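Local coordinates for protein CRS2 (Zea mays, PDB 1RYN) that is required for splicing of group IIB introns in chloroplasts, working in complexes with CAF1 or CAF2, and lacks the peptidyl-tRNA hydrolase activity of its fold family, at residues A[53-58]-A[176-181]; A[6-11]-A[89-94]; A[104-109]-A[184-189]; A[37-42]-A[60-65]. The protein carries 3 engineered substitutions. All coordinates share one frame; numbering follows the deposited sequence.

Contact 1 (A[53-58]-A[176-181])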
loop_
_atom_site.group_PDB
_atom_site.type_symbol
_atom_site.label_atom_id
_atom_site.label_comp_id
_atom_site.label_asym_id
_atom_site.label_seq_id
_atom_site.Cartn_x
_atom_site.Cartn_y
_atom_site.Cartn_z
ATOM N N GLY A 53 -7.224 5.760 -14.021
ATOM C CA GLY A 53 -7.814 4.692 -14.793
ATOM C C GLY A 53 -8.975 4.109 -14.039
ATOM O O GLY A 53 -9.628 4.759 -13.246
ATOM N N SER A 54 -9.241 2.859 -14.293
ATOM C CA SER A 54 -10.317 2.209 -13.598
ATOM C C SER A 54 -10.019 0.738 -13.471
ATOM O O SER A 54 -9.206 0.165 -14.199
ATOM C CB SER A 54 -11.667 2.424 -14.255
ATOM O OG SER A 54 -11.572 1.980 -15.568
ATOM N N ILE A 55 -10.711 0.163 -12.525
ATOM C CA ILE A 55 -10.644 -1.242 -12.225
ATOM C C ILE A 55 -12.035 -1.686 -12.588
ATOM O O ILE A 55 -13.017 -1.432 -11.883
ATOM C CB ILE A 55 -10.298 -1.510 -10.774
ATOM C CG1 ILE A 55 -8.832 -1.141 -10.594
ATOM C CG2 ILE A 55 -10.522 -2.972 -10.439
ATOM C CD1 ILE A 55 -8.296 -1.487 -9.231
ATOM N N GLY A 56 -12.127 -2.271 -13.752
ATOM C CA GLY A 56 -13.423 -2.636 -14.159
ATOM C C GLY A 56 -14.093 -1.324 -14.402
ATOM O O GLY A 56 -13.520 -0.469 -15.040
ATOM N N GLU A 57 -15.292 -1.162 -13.878
ATOM C CA GLU A 57 -16.018 0.055 -14.081
ATOM C C GLU A 57 -15.714 1.060 -13.038
ATOM O O GLU A 57 -16.201 2.146 -13.139
ATOM C CB GLU A 57 -17.544 -0.153 -14.042
ATOM C CG GLU A 57 -18.012 -0.674 -12.666
ATOM C CD GLU A 57 -18.346 -2.147 -12.704
ATOM O OE1 GLU A 57 -17.649 -3.006 -13.258
ATOM O OE2 GLU A 57 -19.478 -2.406 -12.083
ATOM N N VAL A 58 -14.946 0.703 -12.050
ATOM C CA VAL A 58 -14.644 1.634 -10.987
ATOM C C VAL A 58 -13.463 2.521 -11.273
ATOM O O VAL A 58 -12.365 2.039 -11.496
ATOM C CB VAL A 58 -14.349 0.818 -9.736
ATOM C CG1 VAL A 58 -14.097 1.704 -8.519
ATOM C CG2 VAL A 58 -15.506 -0.160 -9.506
ATOM N N THR A 176 -10.505 -7.102 -5.775
ATOM C CA THR A 176 -11.687 -7.691 -5.126
ATOM C C THR A 176 -12.392 -6.696 -4.199
ATOM O O THR A 176 -13.626 -6.590 -4.140
ATOM C CB THR A 176 -11.327 -8.982 -4.323
ATOM O OG1 THR A 176 -10.710 -9.948 -5.162
ATOM C CG2 THR A 176 -12.584 -9.575 -3.685
ATOM N N LEU A 177 -11.576 -5.959 -3.460
ATOM C CA LEU A 177 -12.144 -5.022 -2.543
ATOM C C LEU A 177 -12.876 -3.933 -3.234
ATOM O O LEU A 177 -13.939 -3.525 -2.814
ATOM C CB LEU A 177 -11.043 -4.343 -1.764
ATOM C CG LEU A 177 -11.617 -3.553 -0.609
ATOM C CD1 LEU A 177 -12.378 -4.499 0.312
ATOM C CD2 LEU A 177 -10.479 -2.856 0.140
ATOM N N VAL A 178 -12.241 -3.456 -4.282
ATOM C CA VAL A 178 -12.737 -2.367 -5.068
ATOM C C VAL A 178 -13.857 -2.697 -6.026
ATOM O O VAL A 178 -14.837 -1.962 -6.160
ATOM C CB VAL A 178 -11.570 -1.774 -5.819
ATOM C CG1 VAL A 178 -12.049 -0.968 -7.007
ATOM C CG2 VAL A 178 -10.692 -0.967 -4.881
ATOM N N LEU A 179 -13.723 -3.799 -6.726
ATOM C CA LEU A 179 -14.746 -4.170 -7.723
ATOM C C LEU A 179 -15.554 -5.443 -7.470
ATOM O O LEU A 179 -16.772 -5.438 -7.491
ATOM C CB LEU A 179 -14.016 -4.316 -9.063
ATOM C CG LEU A 179 -14.873 -4.876 -10.155
ATOM C CD1 LEU A 179 -15.754 -3.751 -10.676
ATOM C CD2 LEU A 179 -13.913 -5.303 -11.240
ATOM N N LYS A 180 -14.831 -6.534 -7.268
ATOM C CA LYS A 180 -15.380 -7.852 -7.065
ATOM C C LYS A 180 -16.315 -8.024 -5.878
ATOM O O LYS A 180 -17.539 -8.105 -6.016
ATOM C CB LYS A 180 -14.295 -8.936 -7.092
ATOM C CG LYS A 180 -13.947 -9.414 -8.493
ATOM C CD LYS A 180 -12.502 -9.159 -8.891
ATOM C CE LYS A 180 -11.900 -10.313 -9.685
ATOM N NZ LYS A 180 -11.183 -9.911 -10.905
ATOM N N GLY A 181 -15.702 -8.112 -4.701
ATOM C CA GLY A 181 -16.420 -8.332 -3.452
ATOM C C GLY A 181 -15.917 -9.660 -2.849
ATOM O O GLY A 181 -15.819 -10.636 -3.595
#

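Contact 2 (A[6-11]-A[89-94])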
loop_
_atom_site.group_PDB
_atom_site.type_symbol
_atom_site.label_atom_id
_atom_site.label_comp_id
_atom_site.label_asym_id
_atom_site.label_seq_id
_atom_site.Cartn_x
_atom_site.Cartn_y
_atom_site.Cartn_z
ATOM N N TRP A 6 -11.659 5.857 -6.340
ATOM C CA TRP A 6 -10.901 5.325 -5.255
ATOM C C TRP A 6 -9.473 5.880 -5.373
ATOM O O TRP A 6 -8.974 6.120 -6.445
ATOM C CB TRP A 6 -10.832 3.793 -5.356
ATOM C CG TRP A 6 -11.959 3.000 -4.760
ATOM C CD1 TRP A 6 -13.180 2.836 -5.297
ATOM C CD2 TRP A 6 -11.932 2.176 -3.562
ATOM N NE1 TRP A 6 -13.937 2.005 -4.494
ATOM C CE2 TRP A 6 -13.203 1.588 -3.430
ATOM C CE3 TRP A 6 -10.958 1.887 -2.594
ATOM C CZ2 TRP A 6 -13.511 0.710 -2.387
ATOM C CZ3 TRP A 6 -11.283 1.045 -1.544
ATOM C CH2 TRP A 6 -12.546 0.477 -1.446
ATOM N N LEU A 7 -8.802 6.051 -4.265
ATOM C CA LEU A 7 -7.433 6.517 -4.290
ATOM C C LEU A 7 -6.575 5.348 -3.804
ATOM O O LEU A 7 -6.686 4.966 -2.648
ATOM C CB LEU A 7 -7.257 7.715 -3.333
ATOM C CG LEU A 7 -5.919 8.464 -3.448
ATOM C CD1 LEU A 7 -4.819 7.822 -2.599
ATOM C CD2 LEU A 7 -5.515 8.571 -4.912
ATOM N N ILE A 8 -5.756 4.754 -4.669
ATOM C CA ILE A 8 -4.925 3.622 -4.273
ATOM C C ILE A 8 -3.526 4.178 -4.111
ATOM O O ILE A 8 -2.905 4.532 -5.098
ATOM C CB ILE A 8 -4.929 2.538 -5.343
ATOM C CG1 ILE A 8 -6.338 1.961 -5.585
ATOM C CG2 ILE A 8 -3.992 1.412 -4.929
ATOM C CD1 ILE A 8 -7.355 2.466 -4.573
ATOM N N ALA A 9 -3.036 4.287 -2.874
ATOM C CA ALA A 9 -1.720 4.853 -2.636
ATOM C C ALA A 9 -0.826 3.903 -1.926
ATOM O O ALA A 9 -1.236 3.362 -0.933
ATOM C CB ALA A 9 -1.884 5.987 -1.647
ATOM N N GLY A 10 0.389 3.740 -2.404
ATOM C CA GLY A 10 1.315 2.846 -1.721
ATOM C C GLY A 10 2.365 3.766 -1.147
ATOM O O GLY A 10 2.677 4.791 -1.758
ATOM N N LEU A 11 2.882 3.439 0.017
ATOM C CA LEU A 11 3.870 4.294 0.643
ATOM C C LEU A 11 5.318 3.910 0.388
ATOM O O LEU A 11 5.621 2.781 0.083
ATOM C CB LEU A 11 3.581 4.438 2.148
ATOM C CG LEU A 11 2.128 4.813 2.446
ATOM C CD1 LEU A 11 1.927 4.919 3.959
ATOM C CD2 LEU A 11 1.781 6.165 1.805
ATOM N N HIS A 89 -12.980 5.183 0.643
ATOM C CA HIS A 89 -12.372 4.814 -0.615
ATOM C C HIS A 89 -10.892 5.173 -0.672
ATOM O O HIS A 89 -10.275 5.231 -1.748
ATOM C CB HIS A 89 -13.157 5.358 -1.842
ATOM C CG HIS A 89 -14.436 4.610 -1.970
ATOM N ND1 HIS A 89 -15.415 4.982 -2.865
ATOM C CD2 HIS A 89 -14.865 3.513 -1.292
ATOM C CE1 HIS A 89 -16.411 4.119 -2.720
ATOM N NE2 HIS A 89 -16.110 3.233 -1.783
ATOM N N ILE A 90 -10.317 5.437 0.485
ATOM C CA ILE A 90 -8.901 5.722 0.491
ATOM C C ILE A 90 -8.212 4.444 0.983
ATOM O O ILE A 90 -8.324 4.150 2.149
ATOM C CB ILE A 90 -8.455 6.918 1.338
ATOM C CG1 ILE A 90 -9.065 8.212 0.823
ATOM C CG2 ILE A 90 -6.926 7.048 1.296
ATOM C CD1 ILE A 90 -9.148 9.262 1.912
ATOM N N LEU A 91 -7.528 3.729 0.057
ATOM C CA LEU A 91 -6.797 2.518 0.298
ATOM C C LEU A 91 -5.291 2.771 0.370
ATOM O O LEU A 91 -4.643 3.107 -0.609
ATOM C CB LEU A 91 -7.099 1.505 -0.811
ATOM C CG LEU A 91 -6.205 0.271 -0.707
ATOM C CD1 LEU A 91 -6.653 -0.588 0.457
ATOM C CD2 LEU A 91 -6.231 -0.524 -2.002
ATOM N N LEU A 92 -4.719 2.604 1.549
ATOM C CA LEU A 92 -3.285 2.797 1.788
ATOM C C LEU A 92 -2.576 1.457 1.827
ATOM O O LEU A 92 -3.029 0.532 2.522
ATOM C CB LEU A 92 -3.011 3.480 3.155
ATOM C CG LEU A 92 -3.054 5.013 3.113
ATOM C CD1 LEU A 92 -1.980 5.537 2.199
ATOM C CD2 LEU A 92 -4.436 5.490 2.653
ATOM N N ILE A 93 -1.456 1.362 1.114
ATOM C CA ILE A 93 -0.674 0.111 1.100
ATOM C C ILE A 93 0.697 0.355 1.647
ATOM O O ILE A 93 1.397 1.285 1.205
ATOM C CB ILE A 93 -0.555 -0.373 -0.305
ATOM C CG1 ILE A 93 -2.002 -0.432 -0.858
ATOM C CG2 ILE A 93 0.180 -1.725 -0.216
ATOM C CD1 ILE A 93 -2.138 -0.817 -2.329
ATOM N N TYR A 94 1.093 -0.426 2.612
ATOM C CA TYR A 94 2.393 -0.151 3.196
ATOM C C TYR A 94 2.979 -1.372 3.892
ATOM O O TYR A 94 2.239 -2.323 4.123
ATOM C CB TYR A 94 2.253 1.013 4.212
ATOM C CG TYR A 94 1.343 0.582 5.308
ATOM C CD1 TYR A 94 1.828 0.034 6.491
ATOM C CD2 TYR A 94 -0.032 0.640 5.120
ATOM C CE1 TYR A 94 0.939 -0.391 7.476
ATOM C CE2 TYR A 94 -0.931 0.187 6.081
ATOM C CZ TYR A 94 -0.438 -0.337 7.265
ATOM O OH TYR A 94 -1.328 -0.763 8.204
#

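Contact 3 (A[104-109]-A[184-189])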
loop_
_atom_site.group_PDB
_atom_site.type_symbol
_atom_site.label_atom_id
_atom_site.label_comp_id
_atom_site.label_asym_id
_atom_site.label_seq_id
_atom_site.Cartn_x
_atom_site.Cartn_y
_atom_site.Cartn_z
ATOM N N LEU A 104 -0.228 -10.728 3.678
ATOM C CA LEU A 104 -0.956 -9.476 3.545
ATOM C C LEU A 104 -2.077 -9.445 4.603
ATOM O O LEU A 104 -2.550 -10.486 5.119
ATOM C CB LEU A 104 -1.603 -9.328 2.161
ATOM C CG LEU A 104 -0.715 -9.773 1.009
ATOM C CD1 LEU A 104 -1.545 -10.037 -0.214
ATOM C CD2 LEU A 104 0.300 -8.682 0.702
ATOM N N ARG A 105 -2.525 -8.238 4.910
ATOM C CA ARG A 105 -3.592 -8.014 5.865
ATOM C C ARG A 105 -4.413 -6.826 5.404
ATOM O O ARG A 105 -3.914 -5.753 5.122
ATOM C CB ARG A 105 -3.112 -7.726 7.269
ATOM C CG ARG A 105 -4.232 -7.310 8.224
ATOM C CD ARG A 105 -3.890 -7.571 9.707
ATOM N NE ARG A 105 -4.966 -8.285 10.428
ATOM C CZ ARG A 105 -4.855 -9.331 11.279
ATOM N NH1 ARG A 105 -3.684 -9.878 11.615
ATOM N NH2 ARG A 105 -5.962 -9.835 11.823
ATOM N N LEU A 106 -5.702 -7.016 5.330
ATOM C CA LEU A 106 -6.593 -5.950 4.898
ATOM C C LEU A 106 -7.425 -5.491 6.059
ATOM O O LEU A 106 -8.106 -6.270 6.694
ATOM C CB LEU A 106 -7.573 -6.553 3.885
ATOM C CG LEU A 106 -7.092 -6.450 2.465
ATOM C CD1 LEU A 106 -8.050 -7.238 1.581
ATOM C CD2 LEU A 106 -7.142 -4.972 2.051
ATOM N N GLN A 107 -7.369 -4.246 6.377
ATOM C CA GLN A 107 -8.212 -3.773 7.462
ATOM C C GLN A 107 -8.974 -2.462 7.091
ATOM O O GLN A 107 -8.604 -1.723 6.168
ATOM C CB GLN A 107 -7.615 -3.807 8.873
ATOM C CG GLN A 107 -6.168 -4.326 8.955
ATOM C CD GLN A 107 -5.256 -3.383 9.727
ATOM O OE1 GLN A 107 -5.641 -2.832 10.765
ATOM N NE2 GLN A 107 -4.048 -3.173 9.208
ATOM N N LYS A 108 -10.063 -2.167 7.793
ATOM C CA LYS A 108 -10.828 -0.990 7.473
ATOM C C LYS A 108 -11.081 -0.085 8.650
ATOM O O LYS A 108 -12.139 0.526 8.755
ATOM C CB LYS A 108 -12.132 -1.396 6.829
ATOM C CG LYS A 108 -12.037 -2.794 6.272
ATOM C CD LYS A 108 -11.958 -2.788 4.764
ATOM C CE LYS A 108 -11.066 -3.887 4.242
ATOM N NZ LYS A 108 -11.578 -4.416 2.972
ATOM N N LYS A 109 -10.089 -0.007 9.527
ATOM C CA LYS A 109 -10.151 0.813 10.713
ATOM C C LYS A 109 -8.952 0.514 11.609
ATOM O O LYS A 109 -7.849 0.234 11.139
ATOM C CB LYS A 109 -11.466 0.639 11.463
ATOM C CG LYS A 109 -11.478 -0.525 12.447
ATOM C CD LYS A 109 -12.814 -1.265 12.500
ATOM C CE LYS A 109 -13.925 -0.486 13.194
ATOM N NZ LYS A 109 -14.987 -1.367 13.707
ATOM N N GLY A 184 -16.447 -13.567 1.242
ATOM C CA GLY A 184 -16.159 -13.882 2.636
ATOM C C GLY A 184 -15.814 -12.498 3.207
ATOM O O GLY A 184 -15.829 -11.506 2.469
ATOM N N SER A 185 -15.518 -12.428 4.487
ATOM C CA SER A 185 -15.190 -11.162 5.089
ATOM C C SER A 185 -13.723 -10.962 4.928
ATOM O O SER A 185 -12.978 -11.920 4.781
ATOM C CB SER A 185 -15.574 -11.110 6.571
ATOM O OG SER A 185 -14.445 -10.792 7.367
ATOM N N THR A 186 -13.304 -9.721 4.958
ATOM C CA THR A 186 -11.909 -9.492 4.816
ATOM C C THR A 186 -11.184 -10.266 5.881
ATOM O O THR A 186 -10.024 -10.616 5.723
ATOM C CB THR A 186 -11.549 -7.996 4.730
ATOM O OG1 THR A 186 -12.348 -7.242 5.625
ATOM C CG2 THR A 186 -11.802 -7.509 3.306
ATOM N N GLU A 187 -11.865 -10.560 6.974
ATOM C CA GLU A 187 -11.164 -11.311 7.968
ATOM C C GLU A 187 -10.836 -12.723 7.510
ATOM O O GLU A 187 -9.872 -13.337 7.958
ATOM C CB GLU A 187 -11.757 -11.236 9.366
ATOM C CG GLU A 187 -10.771 -10.578 10.331
ATOM C CD GLU A 187 -11.463 -9.648 11.271
ATOM O OE1 GLU A 187 -12.420 -8.947 10.936
ATOM O OE2 GLU A 187 -10.946 -9.717 12.486
ATOM N N ARG A 188 -11.616 -13.234 6.575
ATOM C CA ARG A 188 -11.322 -14.580 6.112
ATOM C C ARG A 188 -10.142 -14.594 5.172
ATOM O O ARG A 188 -9.409 -15.568 5.057
ATOM C CB ARG A 188 -12.523 -15.365 5.615
ATOM C CG ARG A 188 -13.773 -15.053 6.440
ATOM C CD ARG A 188 -13.745 -15.671 7.844
ATOM N NE ARG A 188 -14.498 -16.933 7.942
ATOM C CZ ARG A 188 -14.124 -17.933 8.714
ATOM N NH1 ARG A 188 -13.061 -17.838 9.491
ATOM N NH2 ARG A 188 -14.870 -19.047 8.724
ATOM N N PHE A 189 -9.957 -13.467 4.513
ATOM C CA PHE A 189 -8.834 -13.321 3.618
ATOM C C PHE A 189 -7.555 -13.228 4.471
ATOM O O PHE A 189 -6.489 -13.700 4.100
ATOM C CB PHE A 189 -9.000 -11.982 2.884
ATOM C CG PHE A 189 -7.742 -11.453 2.229
ATOM C CD1 PHE A 189 -7.433 -11.779 0.905
ATOM C CD2 PHE A 189 -6.880 -10.597 2.916
ATOM C CE1 PHE A 189 -6.281 -11.295 0.285
ATOM C CE2 PHE A 189 -5.736 -10.090 2.302
ATOM C CZ PHE A 189 -5.431 -10.440 0.984
#

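Contact 4 (A[37-42]-A[60-65])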
loop_
_atom_site.group_PDB
_atom_site.type_symbol
_atom_site.label_atom_id
_atom_site.label_comp_id
_atom_site.label_asym_id
_atom_site.label_seq_id
_atom_site.Cartn_x
_atom_site.Cartn_y
_atom_site.Cartn_z
ATOM N N GLU A 37 -3.055 -2.792 -14.704
ATOM C CA GLU A 37 -4.166 -2.065 -15.260
ATOM C C GLU A 37 -3.814 -1.180 -16.445
ATOM O O GLU A 37 -4.685 -0.545 -17.008
ATOM C CB GLU A 37 -4.874 -1.230 -14.179
ATOM C CG GLU A 37 -5.265 -2.052 -12.952
ATOM C CD GLU A 37 -6.288 -3.092 -13.273
ATOM O OE1 GLU A 37 -6.457 -4.064 -12.568
ATOM O OE2 GLU A 37 -6.972 -2.841 -14.369
ATOM N N GLY A 38 -2.555 -1.103 -16.807
ATOM C CA GLY A 38 -2.161 -0.244 -17.911
ATOM C C GLY A 38 -2.234 1.254 -17.570
ATOM O O GLY A 38 -2.394 2.090 -18.451
ATOM N N ILE A 39 -2.111 1.614 -16.287
ATOM C CA ILE A 39 -2.174 3.021 -15.857
ATOM C C ILE A 39 -0.808 3.673 -15.738
ATOM O O ILE A 39 0.009 3.275 -14.916
ATOM C CB ILE A 39 -2.889 3.164 -14.507
ATOM C CG1 ILE A 39 -4.364 2.797 -14.634
ATOM C CG2 ILE A 39 -2.759 4.585 -13.988
ATOM C CD1 ILE A 39 -5.009 2.360 -13.321
ATOM N N THR A 40 -0.541 4.711 -16.530
ATOM C CA THR A 40 0.756 5.369 -16.383
ATOM C C THR A 40 0.699 6.495 -15.358
ATOM O O THR A 40 -0.229 7.302 -15.372
ATOM C CB THR A 40 1.448 5.766 -17.703
ATOM O OG1 THR A 40 1.500 7.173 -17.824
ATOM C CG2 THR A 40 0.691 5.171 -18.887
ATOM N N MET A 41 1.700 6.519 -14.459
ATOM C CA MET A 41 1.818 7.511 -13.380
ATOM C C MET A 41 2.804 8.596 -13.751
ATOM O O MET A 41 3.917 8.683 -13.275
ATOM C CB MET A 41 2.126 6.848 -12.012
ATOM C CG MET A 41 1.425 5.481 -11.860
ATOM S SD MET A 41 1.876 4.510 -10.387
ATOM C CE MET A 41 1.659 5.734 -9.057
ATOM N N ASN A 42 2.379 9.435 -14.661
ATOM C CA ASN A 42 3.248 10.496 -15.109
ATOM C C ASN A 42 3.039 11.756 -14.306
ATOM O O ASN A 42 3.967 12.469 -13.966
ATOM C CB ASN A 42 2.928 10.841 -16.582
ATOM C CG ASN A 42 3.310 9.795 -17.604
ATOM O OD1 ASN A 42 2.451 9.289 -18.373
ATOM N ND2 ASN A 42 4.619 9.562 -17.697
ATOM N N VAL A 60 -10.379 4.890 -10.604
ATOM C CA VAL A 60 -9.411 5.003 -9.517
ATOM C C VAL A 60 -8.248 5.875 -9.890
ATOM O O VAL A 60 -8.015 6.164 -11.034
ATOM C CB VAL A 60 -8.813 3.636 -9.156
ATOM C CG1 VAL A 60 -9.878 2.615 -8.850
ATOM C CG2 VAL A 60 -7.955 3.095 -10.293
ATOM N N LEU A 61 -7.498 6.261 -8.877
ATOM C CA LEU A 61 -6.270 7.007 -9.006
ATOM C C LEU A 61 -5.243 6.192 -8.200
ATOM O O LEU A 61 -5.506 5.776 -7.059
ATOM C CB LEU A 61 -6.281 8.492 -8.517
ATOM C CG LEU A 61 -7.440 8.814 -7.600
ATOM C CD1 LEU A 61 -7.180 10.116 -6.872
ATOM C CD2 LEU A 61 -8.727 8.901 -8.407
ATOM N N VAL A 62 -4.112 5.914 -8.820
ATOM C CA VAL A 62 -3.087 5.191 -8.143
ATOM C C VAL A 62 -1.986 6.200 -7.973
ATOM O O VAL A 62 -1.689 6.983 -8.873
ATOM C CB VAL A 62 -2.727 3.895 -8.795
ATOM C CG1 VAL A 62 -4.026 3.131 -9.060
ATOM C CG2 VAL A 62 -2.027 4.188 -10.099
ATOM N N VAL A 63 -1.424 6.173 -6.789
ATOM C CA VAL A 63 -0.462 7.129 -6.383
ATOM C C VAL A 63 0.733 6.638 -5.620
ATOM O O VAL A 63 0.670 5.685 -4.858
ATOM C CB VAL A 63 -1.247 7.798 -5.243
ATOM C CG1 VAL A 63 -0.588 9.053 -4.727
ATOM C CG2 VAL A 63 -2.669 8.037 -5.670
ATOM N N LYS A 64 1.811 7.367 -5.777
ATOM C CA LYS A 64 3.023 7.077 -5.031
ATOM C C LYS A 64 3.482 8.419 -4.496
ATOM O O LYS A 64 4.035 9.214 -5.241
ATOM C CB LYS A 64 4.113 6.473 -5.893
ATOM C CG LYS A 64 4.007 4.961 -5.991
ATOM C CD LYS A 64 4.541 4.403 -7.309
ATOM C CE LYS A 64 5.869 5.007 -7.755
ATOM N NZ LYS A 64 6.842 4.003 -8.229
ATOM N N PRO A 65 3.210 8.720 -3.248
ATOM C CA PRO A 65 3.646 10.027 -2.730
ATOM C C PRO A 65 5.169 10.229 -2.915
ATOM O O PRO A 65 5.973 9.293 -2.870
ATOM C CB PRO A 65 3.181 10.112 -1.268
ATOM C CG PRO A 65 2.140 9.001 -1.138
ATOM C CD PRO A 65 2.472 7.961 -2.210
#

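Contact 1 (A[53-58]-A[176-181])
Val58 and Val178 meet at a slant, their CG1 methyls 3.7 Å apart, while Leu179 is touched by all four residues of the neighbouring turn. The turn, Ile55 to Val58, is a type II' beta turn closed by Val58 N bonding to Ile55 O at 2.9 Å, in the hairpin of strands 48-55 and 58-65. Leu179 has CG anti to the backbone N (chi1 172°), which sends its two methyls forward to different targets. The Leu179 and Val58 side chains slide past each other in opposite directions, Leu179 CD1 3.8 Å from Val58 CG2, and Glu57 arrives almost perpendicular, Glu57 OE1 3.3 Å from Leu179 CD1. Leu179 CD2 settles 4.0 Å from Gly56 CA. Glycine suits this place twice over: its positive phi belongs to the second position of the turn, and a side chain would run into that methyl. Ile55 slants across the base of Leu179, CG2 to CB 4.0 Å. No hydrogen bond joins the segments, so branched aliphatic shape does the work. The hairpin thus rests on the C-terminal turn of helix 157-180, and Val58 and Val178 both pack on Trp6 of strand 6-10.

Contact 2 (A[6-11]-A[89-94])
Trp6 lays its indole flat against the imidazole of His89. CG lies anti to the carbonyl carbon (chi1 -86°), which swings the ring over to His89. Trp6 CB passes 3.9 Å from His89 O; CG and CD2 face His89 CB, a CH-pi contact over the five-membered ring, and NE1 sits over the centre of the imidazole. Trp6 CE2 and CZ2 both come to 3.3 Å from His89 CD2, while Trp6 CE3 lies 3.5 Å from His89 O and has Leu91 CB near the indole plane at 4.3 Å. The face-to-face stack has centroids 3.8 Å apart, planes at 16°. Replacing Trp6 by an alanine would probably take the stacking surface from the His89 ring and let it turn more freely. Strands 6-10 and 90-94 run parallel, as expected of an alpha/beta sheet, with five backbone bonds from Leu7 N to His89 O through Leu11 N to Ile93 O. Ile8 meets Leu91 and Ile93 on one face; Ala9 meets Leu92 CD1 on the other, and Leu11 CD2 reaches the same methyl from just past the strand end. Strand 6-10 spends its other edge on strand 58-65, so its backbone polarity is largely satisfied within the sheet.

Contact 3 (A[104-109]-A[184-189])
The carbonyl O of Ser185 takes two amides, Arg188 N at 2.6 Å and, weakly, Phe189 N at 3.4 Å, and this first turn of helix 186-196 presents Thr186 and Phe189 to Leu104, Leu106 and Lys108. Ser185 is the N-cap of the helix, its hydroxyl suited to accept a backbone N-H. The contact sets the C-terminal helix of this peptidyl-tRNA hydrolase fold across strand 104-107, an outermost strand of the mixed sheet. No hydrogen bond joins the segments, and most of the contact is apolar. Phe189 holds CG anti to the backbone N (chi1 162°), which extends the ring to the strand, and Leu106 approaches at nearly a right angle, its CD1 over one face and 4.0 Å from the ring centroid in a CH-pi contact. Leu106 CD1 also reaches Thr186 CG2 at 4.1 Å, flanked by the beta-branched threonine. Lys108 and Thr186 meet tip to tip, Lys108 NZ 3.1 Å from Thr186 CG2, a close approach with no hydrogen bond between them. Just outside, Asn190 OD1 accepts a hydrogen bond from Leu106 N on the strand, and Phe182 adds an edge-to-face ring to Phe189. Leu104, two residues before Leu106 and so on the same side of the strand, meets the ring at its edge, where Leu104 CD1 stands 4.1 Å from Phe189 CZ.

Contact 4 (A[37-42]-A[60-65])
The peptide plane between Val63 and Lys64 is the flat group met here: the Met41 methyl, CE, stands over one face of it, 3.7 Å from Val63 C. The same methyl lies 3.6 Å from Val62 O and, on the same side of the plane, 3.6 Å from Lys64 CD. Met41 reaches this spot because its chain is extended at chi2 but bends at the sulfur (chi3 51°), turning CE in to the strand; a flexible, unbranched thioether suits a loop that must fit itself to a backbone. It crosses both Val62 and Lys64 at about a right angle, with SD 3.9 Å from Val62 CG2. That one valine methyl is shared, for Ile39 comes at it tip to tip, CG2 to CG2 4.0 Å. Toward the start of the strand Ile39 CD1 touches Val60 CG2 at 4.3 Å. Val60, Val62 and Lys64 alternate along strand 58-65 and so face a loop that leaves helix 25-37 through a Schellman motif at Gly38, whose positive phi favours glycine. Ala34 of that helix packs on both Met41 and Val62. A serine in place of Met41 is likely to open a gap beside Val62 and leave the Lys64 methylenes without the thioether methyl packed against them. Lys64 plays two parts: its aliphatic stem joins the hydrophobic seam, while its NZ makes a salt bridge to Asp31 and the side chain a cation-pi contact with Phe27, which lets a charged residue border this largely buried interface.

In the fold
The four contacts share one mixed sheet but sit at different depths. Contact 2 is the core, the sole one of the four in which backbone bonds join the segments, and contact 4 is also largely buried, covering the neighbouring strand 58-65 with a loop. Contact 1 is a surface contact at a hairpin turn, and contact 3, partly buried, covers an outermost strand. Contacts 1, 3 and 4 bring a helix or loop to a strand or turn and have no hydrogen bond between their segments, relying on side-chain shape. Trp6 ties contact 1 to contact 2, whereas contacts 3 and 4 lie about 24 Å apart, centre to centre, without touching.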